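Local coordinates for protein DnaJ homolog dnj-2 (Caenorhabditis elegans, PDB 2QSA) that probably acts, through the N-terminal J domain crystallised here, as a membrane-bound Hsp40-type co-chaperone that stimulates the ATPase activity of an Hsp70 partner, at residues N16-L21 against Y83-P88; V20-R25 against R38-K43; Q31-A36 against T71-E76. All coordinates share one frame; numbering follows the deposited sequence. Where two conformers were deposited one is given.

From the N terminus, the chain first forms the short helix 17-20, from which both contact 1 and contact 2 start. Contact 2 closes the smallest loop, bringing the turn after that helix against the later part of helix 30-43. Contact 3 begins between the two segments of contact 2 and ends beyond them, so the two cross; it joins helix 30-43 to the end of helix 52-73. Contact 1 closes the widest loop, with contact 3 nested inside it, and brings helix 75-86 back to helix 17-20. Leu21 packs on Leu33, linking contact 2 to contact 3, and a salt bridge from Arg25 to Asp86 ties the loop of contact 2 to contact 1.

Contact 1: N16-L21 against Y83-P88; sequences NCYDVL and YYLDHP
The ring of Tyr18 meets Leu85 at its edge: methyl CD1 of Leu85 lies near the ring plane, 3.9 Å from CE2 of Tyr18. One ring face is covered by the aliphatic start of Arg25 and the opposite face by Leu72, and Asn16 OD1 lies in plane at another part of the edge. The meeting joins the first short helix of the J domain, 17-20, to the last turn of helix 75-86. Beside the tyrosine, the flat amide of Asn16 turns a face to the forked end of Leu85, with ND2 4.0 Å from CD1 and 4.1 Å from CD2. The two side chains run at about a right angle, and a branched leucine suits this place because one methyl can serve both the ring edge and the amide while the other lies against the amide.

Asn16 is the N-cap of helix 17-20. With CG anti to the backbone N (chi1 176°), its amide folds over the first turn, and OD1 takes a weak bond from Tyr18 N at 2.8 Å, bent to 127°. Asparagine is short enough for this job, and with OD1 engaged, the ND2 end lies beneath the leucine methyls. Tyrosine is equally apt, since its phenol OH, beyond the edge that meets Leu85, bonds Asp82, fixing the far end of the ring. Cys17, between these two, is tied by a disulfide to Cys12. Where helix 75-86 ends, His87 sets its tilted ring over one face of Tyr83, CD2 standing 3.2 Å above the centre of the tyrosine ring.

Contact 2: V20-R25 against R38-K43; sequences VLEVNR and RALARK
Leu40 and Leu21 meet at a slant, methyl to methyl, with CD2 of Leu21 4.0 Å from CD1 of Leu40. The two chains are built alike, each with CG anti to its carbonyl carbon (chi1 -62° in Leu21, -75° in Leu40), but they play different parts. Leu40 points from its helix toward the opposing turn, whereas Leu21 leaves its backbone across the line of contact and comes close through one branch. The incoming methyl can then settle on the backbone of the turn: CD1 of Leu40 rests 3.6 Å from Leu21 CA and 3.5 Å from Val20 O. Leucine fits because its fork can put one methyl against this backbone and carry the other toward Glu22.

The turn itself is a Schellman motif ending helix 17-20, with Glu22 at positive phi (54°). In the J domain this turn faces helix 30-43, the helix that leads into the HPD loop through which J domains characteristically engage Hsp70. Behind the pair, Leu21 also touches Leu33 of the same helix and Ile65 and Ala68 of helix 52-73, so an apolar residue is needed at its position.

At the solvent side, Glu22 sends its chain beside the other branch of Leu40, OE1 lying 4.3 Å from CD2. Its second oxygen, OE2, stays 6.0 Å from Lys43 NZ, too far for a salt bridge although the opposite charges would attract weakly.

Contact 3: Q31-A36 against T71-E76; sequences QKLAKA and TLKDDE
The bond from Ala36 N to Lys32 O, 3.0 Å long, belongs to the helical turn that carries Leu33 toward Leu72 and Lys73. Leu33 projects from this turn with CG anti to its backbone N (chi1 -179°), which extends the fork outward so that both methyls reach the other helix. They divide the work. CD2 presses on the backbone where Leu72 passes into Lys73, 3.6 Å from Leu72 C and equally close to Lys73 N, and touches Lys73 CB at 3.9 Å. CD1 lies against the side chain of Leu72, 3.9 Å from its CD1. Between them sits Leu72 CB, which is 3.7 Å from CD2 of Leu33, and the two leucine side chains cross at about a right angle.

This is the open end of the antiparallel hairpin of helices 30-43 and 52-73 at the heart of the J domain, the end away from the HPD loop. Leucines suit the buried layer: Leu33 also touches Phe28 and Tyr69, while Leu72 reaches Tyr81. Were Leu33 replaced by an alanine, a gap would probably open beside Leu72 CB, and the backbone at Lys73 would lose its apolar cover. Lysine suits this more open side because its aliphatic CB lies against the methyl.

Just beyond, the chain breaks from helix at Asp74, whose side chain, in one of its two modelled conformers, caps Ala77 N to begin helix 75-86. Asp75, at the start of that helix, forms a salt bridge through OD1 with Lys30 NZ.

Contact 1: N16-L21 against Y83-P88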
# COMPACT_ATOMS: atom_id res chain seq x y z
N ASN A 16 1.70 2.89 -6.49
CA ASN A 16 0.66 1.84 -6.58
C ASN A 16 0.97 0.76 -5.52
O ASN A 16 2.13 0.30 -5.38
CB ASN A 16 0.72 1.28 -8.01
CG ASN A 16 -0.23 0.11 -8.23
OD1 ASN A 16 -0.35 -0.79 -7.40
ND2 ASN A 16 -0.85 0.08 -9.40
N CYS A 17 -0.00 0.43 -4.66
CA CYS A 17 0.28 -0.52 -3.54
C CYS A 17 0.76 -1.91 -4.03
O CYS A 17 1.55 -2.58 -3.32
CB CYS A 17 -0.97 -0.73 -2.66
SG CYS A 17 -1.56 0.72 -1.78
N TYR A 18 0.24 -2.37 -5.18
CA TYR A 18 0.79 -3.63 -5.75
C TYR A 18 2.30 -3.47 -6.02
O TYR A 18 3.08 -4.37 -5.71
CB TYR A 18 0.09 -4.00 -7.04
CG TYR A 18 -1.33 -4.41 -6.89
CD1 TYR A 18 -1.68 -5.73 -6.51
CD2 TYR A 18 -2.36 -3.49 -7.13
CE1 TYR A 18 -3.04 -6.12 -6.43
CE2 TYR A 18 -3.73 -3.88 -7.06
CZ TYR A 18 -4.05 -5.19 -6.68
OH TYR A 18 -5.38 -5.58 -6.62
N ASP A 19 2.69 -2.34 -6.60
CA ASP A 19 4.13 -2.12 -6.90
C ASP A 19 4.95 -2.02 -5.63
O ASP A 19 6.08 -2.48 -5.60
CB ASP A 19 4.32 -0.83 -7.70
CG ASP A 19 3.69 -0.89 -9.09
OD1 ASP A 19 3.39 -1.99 -9.57
OD2 ASP A 19 3.58 0.19 -9.73
N VAL A 20 4.37 -1.40 -4.59
CA VAL A 20 5.09 -1.28 -3.32
C VAL A 20 5.56 -2.64 -2.78
O VAL A 20 6.68 -2.78 -2.28
CB VAL A 20 4.22 -0.55 -2.23
CG1 VAL A 20 4.89 -0.63 -0.84
CG2 VAL A 20 4.00 0.92 -2.63
N LEU A 21 4.68 -3.63 -2.89
CA LEU A 21 5.00 -4.98 -2.46
C LEU A 21 5.57 -5.89 -3.55
O LEU A 21 5.83 -7.07 -3.29
CB LEU A 21 3.76 -5.61 -1.82
CG LEU A 21 3.26 -4.87 -0.55
CD1 LEU A 21 1.99 -5.58 -0.00
CD2 LEU A 21 4.33 -4.85 0.55
N TYR A 83 -11.10 -0.56 -7.72
CA TYR A 83 -12.06 0.36 -8.32
C TYR A 83 -11.42 1.76 -8.53
O TYR A 83 -11.53 2.37 -9.59
CB TYR A 83 -13.31 0.46 -7.46
CG TYR A 83 -14.41 1.19 -8.19
CD1 TYR A 83 -15.38 0.48 -8.89
CD2 TYR A 83 -14.46 2.56 -8.19
CE1 TYR A 83 -16.38 1.15 -9.56
CE2 TYR A 83 -15.46 3.26 -8.85
CZ TYR A 83 -16.41 2.53 -9.55
OH TYR A 83 -17.42 3.21 -10.21
N TYR A 84 -10.76 2.24 -7.49
CA TYR A 84 -9.98 3.50 -7.57
C TYR A 84 -8.93 3.51 -8.68
O TYR A 84 -8.82 4.48 -9.44
CB TYR A 84 -9.31 3.66 -6.21
CG TYR A 84 -8.19 4.66 -6.10
CD1 TYR A 84 -8.46 6.05 -6.14
CD2 TYR A 84 -6.86 4.24 -5.81
CE1 TYR A 84 -7.43 7.00 -5.95
CE2 TYR A 84 -5.82 5.18 -5.64
CZ TYR A 84 -6.10 6.54 -5.67
OH TYR A 84 -5.08 7.43 -5.46
N LEU A 85 -8.15 2.42 -8.78
CA LEU A 85 -7.17 2.31 -9.87
C LEU A 85 -7.88 2.41 -11.25
O LEU A 85 -7.39 3.07 -12.17
CB LEU A 85 -6.40 1.00 -9.80
CG LEU A 85 -5.43 0.85 -8.61
CD1 LEU A 85 -4.77 -0.54 -8.77
CD2 LEU A 85 -4.34 1.98 -8.58
N ASP A 86 -9.01 1.74 -11.34
CA ASP A 86 -9.76 1.62 -12.61
C ASP A 86 -10.59 2.85 -12.95
O ASP A 86 -10.95 3.06 -14.14
CB ASP A 86 -10.66 0.36 -12.57
CG ASP A 86 -9.87 -0.94 -12.61
OD1 ASP A 86 -8.64 -0.92 -12.89
OD2 ASP A 86 -10.49 -2.00 -12.32
N HIS A 87 -10.94 3.65 -11.93
CA HIS A 87 -11.85 4.79 -12.12
C HIS A 87 -11.33 6.04 -11.42
O HIS A 87 -11.97 6.55 -10.51
CB HIS A 87 -13.26 4.43 -11.61
CG HIS A 87 -13.76 3.10 -12.08
ND1 HIS A 87 -14.43 2.93 -13.28
CD2 HIS A 87 -13.67 1.88 -11.53
CE1 HIS A 87 -14.74 1.66 -13.43
NE2 HIS A 87 -14.29 0.99 -12.38
N PRO A 88 -10.14 6.53 -11.83
CA PRO A 88 -9.52 7.67 -11.17
C PRO A 88 -10.37 8.95 -11.23
O PRO A 88 -10.24 9.82 -10.39
CB PRO A 88 -8.21 7.87 -11.96
CG PRO A 88 -8.52 7.25 -13.35
CD PRO A 88 -9.31 6.03 -12.96

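Contact 2: V20-R25 against R38-K43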
# COMPACT_ATOMS: atom_id res chain seq x y z
N VAL A 20 4.37 -1.40 -4.59
CA VAL A 20 5.09 -1.28 -3.32
C VAL A 20 5.56 -2.64 -2.78
O VAL A 20 6.68 -2.78 -2.28
CB VAL A 20 4.22 -0.55 -2.23
CG1 VAL A 20 4.89 -0.63 -0.84
CG2 VAL A 20 4.00 0.92 -2.63
N LEU A 21 4.68 -3.63 -2.89
CA LEU A 21 5.00 -4.98 -2.46
C LEU A 21 5.57 -5.89 -3.55
O LEU A 21 5.83 -7.07 -3.29
CB LEU A 21 3.76 -5.61 -1.82
CG LEU A 21 3.26 -4.87 -0.55
CD1 LEU A 21 1.99 -5.58 -0.00
CD2 LEU A 21 4.33 -4.85 0.55
N GLU A 22 5.79 -5.33 -4.74
CA GLU A 22 6.32 -6.07 -5.90
C GLU A 22 5.45 -7.31 -6.18
O GLU A 22 5.96 -8.40 -6.46
CB GLU A 22 7.83 -6.40 -5.69
CG GLU A 22 8.69 -5.14 -5.36
CD GLU A 22 10.14 -5.42 -4.84
OE1 GLU A 22 10.43 -6.50 -4.26
OE2 GLU A 22 10.99 -4.51 -4.97
N VAL A 23 4.14 -7.15 -6.05
CA VAL A 23 3.19 -8.19 -6.44
C VAL A 23 2.42 -7.75 -7.68
O VAL A 23 2.38 -6.56 -8.00
CB VAL A 23 2.20 -8.58 -5.32
CG1 VAL A 23 2.92 -9.22 -4.15
CG2 VAL A 23 1.44 -7.40 -4.87
N ASN A 24 1.82 -8.70 -8.36
CA ASN A 24 1.21 -8.42 -9.65
C ASN A 24 -0.31 -8.49 -9.46
O ASN A 24 -0.82 -9.52 -9.03
CB ASN A 24 1.72 -9.48 -10.64
CG ASN A 24 1.13 -9.34 -12.02
OD1 ASN A 24 0.35 -8.42 -12.30
ND2 ASN A 24 1.53 -10.24 -12.93
N ARG A 25 -1.03 -7.42 -9.78
CA ARG A 25 -2.50 -7.47 -9.65
C ARG A 25 -3.12 -8.66 -10.41
O ARG A 25 -3.99 -9.35 -9.91
CB ARG A 25 -3.15 -6.16 -10.13
CG ARG A 25 -4.64 -6.14 -10.06
CD ARG A 25 -5.20 -4.77 -10.46
NE ARG A 25 -6.66 -4.83 -10.60
CZ ARG A 25 -7.42 -3.84 -11.05
NH1 ARG A 25 -6.87 -2.69 -11.41
NH2 ARG A 25 -8.73 -4.00 -11.14
N ARG A 38 5.91 -9.80 4.32
CA ARG A 38 6.79 -10.19 5.44
C ARG A 38 8.27 -9.94 5.10
O ARG A 38 9.02 -9.45 5.95
CB ARG A 38 6.55 -11.65 5.88
CG ARG A 38 5.15 -11.85 6.49
CD ARG A 38 4.72 -13.35 6.52
NE ARG A 38 5.58 -14.11 7.45
CZ ARG A 38 5.39 -14.18 8.77
NH1 ARG A 38 4.35 -13.57 9.38
NH2 ARG A 38 6.27 -14.85 9.49
N ALA A 39 8.65 -10.23 3.86
CA ALA A 39 10.04 -10.01 3.40
C ALA A 39 10.38 -8.54 3.39
O ALA A 39 11.47 -8.16 3.84
CB ALA A 39 10.26 -10.63 2.02
N LEU A 40 9.48 -7.71 2.84
CA LEU A 40 9.79 -6.25 2.71
C LEU A 40 9.72 -5.56 4.07
O LEU A 40 10.53 -4.66 4.34
CB LEU A 40 8.83 -5.59 1.74
CG LEU A 40 9.18 -5.95 0.30
CD1 LEU A 40 8.03 -5.58 -0.70
CD2 LEU A 40 10.55 -5.31 -0.09
N ALA A 41 8.76 -5.97 4.90
CA ALA A 41 8.68 -5.48 6.31
C ALA A 41 9.97 -5.78 7.07
O ALA A 41 10.50 -4.90 7.76
CB ALA A 41 7.47 -6.06 7.04
N ARG A 42 10.49 -7.00 6.91
CA ARG A 42 11.77 -7.36 7.53
C ARG A 42 12.88 -6.47 7.01
O ARG A 42 13.68 -5.96 7.79
CB ARG A 42 12.14 -8.81 7.26
CG ARG A 42 11.42 -9.78 8.16
CD ARG A 42 12.09 -11.16 8.10
NE ARG A 42 11.91 -11.83 6.80
CZ ARG A 42 10.78 -12.42 6.41
NH1 ARG A 42 9.71 -12.42 7.19
NH2 ARG A 42 10.71 -13.00 5.21
N LYS A 43 12.92 -6.28 5.70
CA LYS A 43 13.97 -5.45 5.08
C LYS A 43 13.98 -4.01 5.58
O LYS A 43 15.04 -3.41 5.75
CB LYS A 43 13.81 -5.49 3.55
CG LYS A 43 14.82 -4.60 2.79
CD LYS A 43 14.54 -4.60 1.28
CE LYS A 43 15.64 -3.79 0.51
NZ LYS A 43 15.08 -3.37 -0.79

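Contact 3: Q31-A36 against T71-E76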
# COMPACT_ATOMS: atom_id res chain seq x y z
N GLN A 31 -1.58 -15.62 -0.35
CA GLN A 31 -0.38 -16.29 0.07
C GLN A 31 0.87 -15.52 -0.41
O GLN A 31 1.77 -15.21 0.39
CB GLN A 31 -0.44 -17.73 -0.42
CG GLN A 31 0.44 -18.70 0.21
CD GLN A 31 0.11 -20.11 -0.35
OE1 GLN A 31 -0.77 -20.86 0.18
NE2 GLN A 31 0.83 -20.48 -1.38
N LYS A 32 0.91 -15.20 -1.71
CA LYS A 32 2.00 -14.45 -2.29
C LYS A 32 2.12 -13.08 -1.64
O LYS A 32 3.23 -12.57 -1.44
CB LYS A 32 1.79 -14.22 -3.80
CG LYS A 32 1.76 -15.49 -4.61
CD LYS A 32 1.56 -15.09 -6.07
CE LYS A 32 1.16 -16.23 -6.94
NZ LYS A 32 1.18 -15.69 -8.33
N LEU A 33 0.96 -12.45 -1.40
CA LEU A 33 0.91 -11.10 -0.80
C LEU A 33 1.55 -11.14 0.59
O LEU A 33 2.37 -10.27 0.92
CB LEU A 33 -0.54 -10.61 -0.70
CG LEU A 33 -0.65 -9.19 -0.11
CD1 LEU A 33 -0.16 -8.14 -1.14
CD2 LEU A 33 -2.09 -8.93 0.27
N ALA A 34 1.19 -12.15 1.38
CA ALA A 34 1.72 -12.20 2.76
C ALA A 34 3.26 -12.42 2.72
O ALA A 34 4.02 -11.83 3.49
CB ALA A 34 1.04 -13.31 3.57
N LYS A 35 3.71 -13.29 1.82
CA LYS A 35 5.14 -13.58 1.75
C LYS A 35 5.93 -12.30 1.39
O LYS A 35 7.00 -12.02 1.95
CB LYS A 35 5.37 -14.68 0.71
CG LYS A 35 6.84 -15.08 0.53
CD LYS A 35 6.99 -15.97 -0.74
CE LYS A 35 8.39 -16.52 -0.97
NZ LYS A 35 8.95 -17.30 0.12
N ALA A 36 5.36 -11.55 0.45
CA ALA A 36 5.98 -10.30 -0.08
C ALA A 36 6.04 -9.24 1.05
O ALA A 36 7.09 -8.65 1.30
CB ALA A 36 5.21 -9.77 -1.27
N THR A 71 -4.10 -2.52 2.64
CA THR A 71 -5.01 -2.23 1.53
C THR A 71 -5.31 -3.49 0.73
O THR A 71 -6.46 -3.68 0.31
CB THR A 71 -4.34 -1.21 0.61
OG1 THR A 71 -4.12 -0.00 1.39
CG2 THR A 71 -5.20 -0.91 -0.65
N LEU A 72 -4.30 -4.34 0.52
CA LEU A 72 -4.47 -5.45 -0.40
C LEU A 72 -4.94 -6.73 0.29
O LEU A 72 -5.50 -7.61 -0.36
CB LEU A 72 -3.21 -5.71 -1.21
CG LEU A 72 -2.80 -4.53 -2.11
CD1 LEU A 72 -1.43 -4.83 -2.75
CD2 LEU A 72 -3.89 -4.29 -3.15
N LYS A 73 -4.69 -6.85 1.59
CA LYS A 73 -5.02 -8.10 2.32
C LYS A 73 -6.49 -8.17 2.71
O LYS A 73 -7.05 -9.28 2.87
CB LYS A 73 -4.13 -8.26 3.56
CG LYS A 73 -4.33 -9.56 4.36
CD LYS A 73 -3.85 -10.78 3.60
CE LYS A 73 -3.68 -12.00 4.54
NZ LYS A 73 -4.89 -12.22 5.39
N ASP A 74 -7.07 -6.98 2.95
CA ASP A 74 -8.48 -6.88 3.31
C ASP A 74 -9.34 -6.91 2.05
O ASP A 74 -9.20 -6.08 1.16
CB ASP A 74 -8.75 -5.59 4.08
CG ASP A 74 -10.18 -5.51 4.56
OD1 ASP A 74 -10.51 -6.29 5.49
OD2 ASP A 74 -10.96 -4.69 4.02
N ASP A 75 -10.24 -7.88 1.96
CA ASP A 75 -11.03 -8.03 0.70
C ASP A 75 -11.80 -6.78 0.25
O ASP A 75 -11.82 -6.44 -0.94
CB ASP A 75 -12.01 -9.18 0.81
CG ASP A 75 -11.32 -10.52 1.01
OD1 ASP A 75 -10.08 -10.58 0.99
OD2 ASP A 75 -12.05 -11.50 1.25
N GLU A 76 -12.42 -6.11 1.22
CA GLU A 76 -13.22 -4.91 0.95
C GLU A 76 -12.33 -3.74 0.52
O GLU A 76 -12.63 -3.06 -0.48
CB GLU A 76 -14.05 -4.51 2.17
CG GLU A 76 -14.99 -3.35 1.94
CD GLU A 76 -16.04 -3.21 3.02
OE1 GLU A 76 -15.87 -3.78 4.13
OE2 GLU A 76 -17.04 -2.53 2.75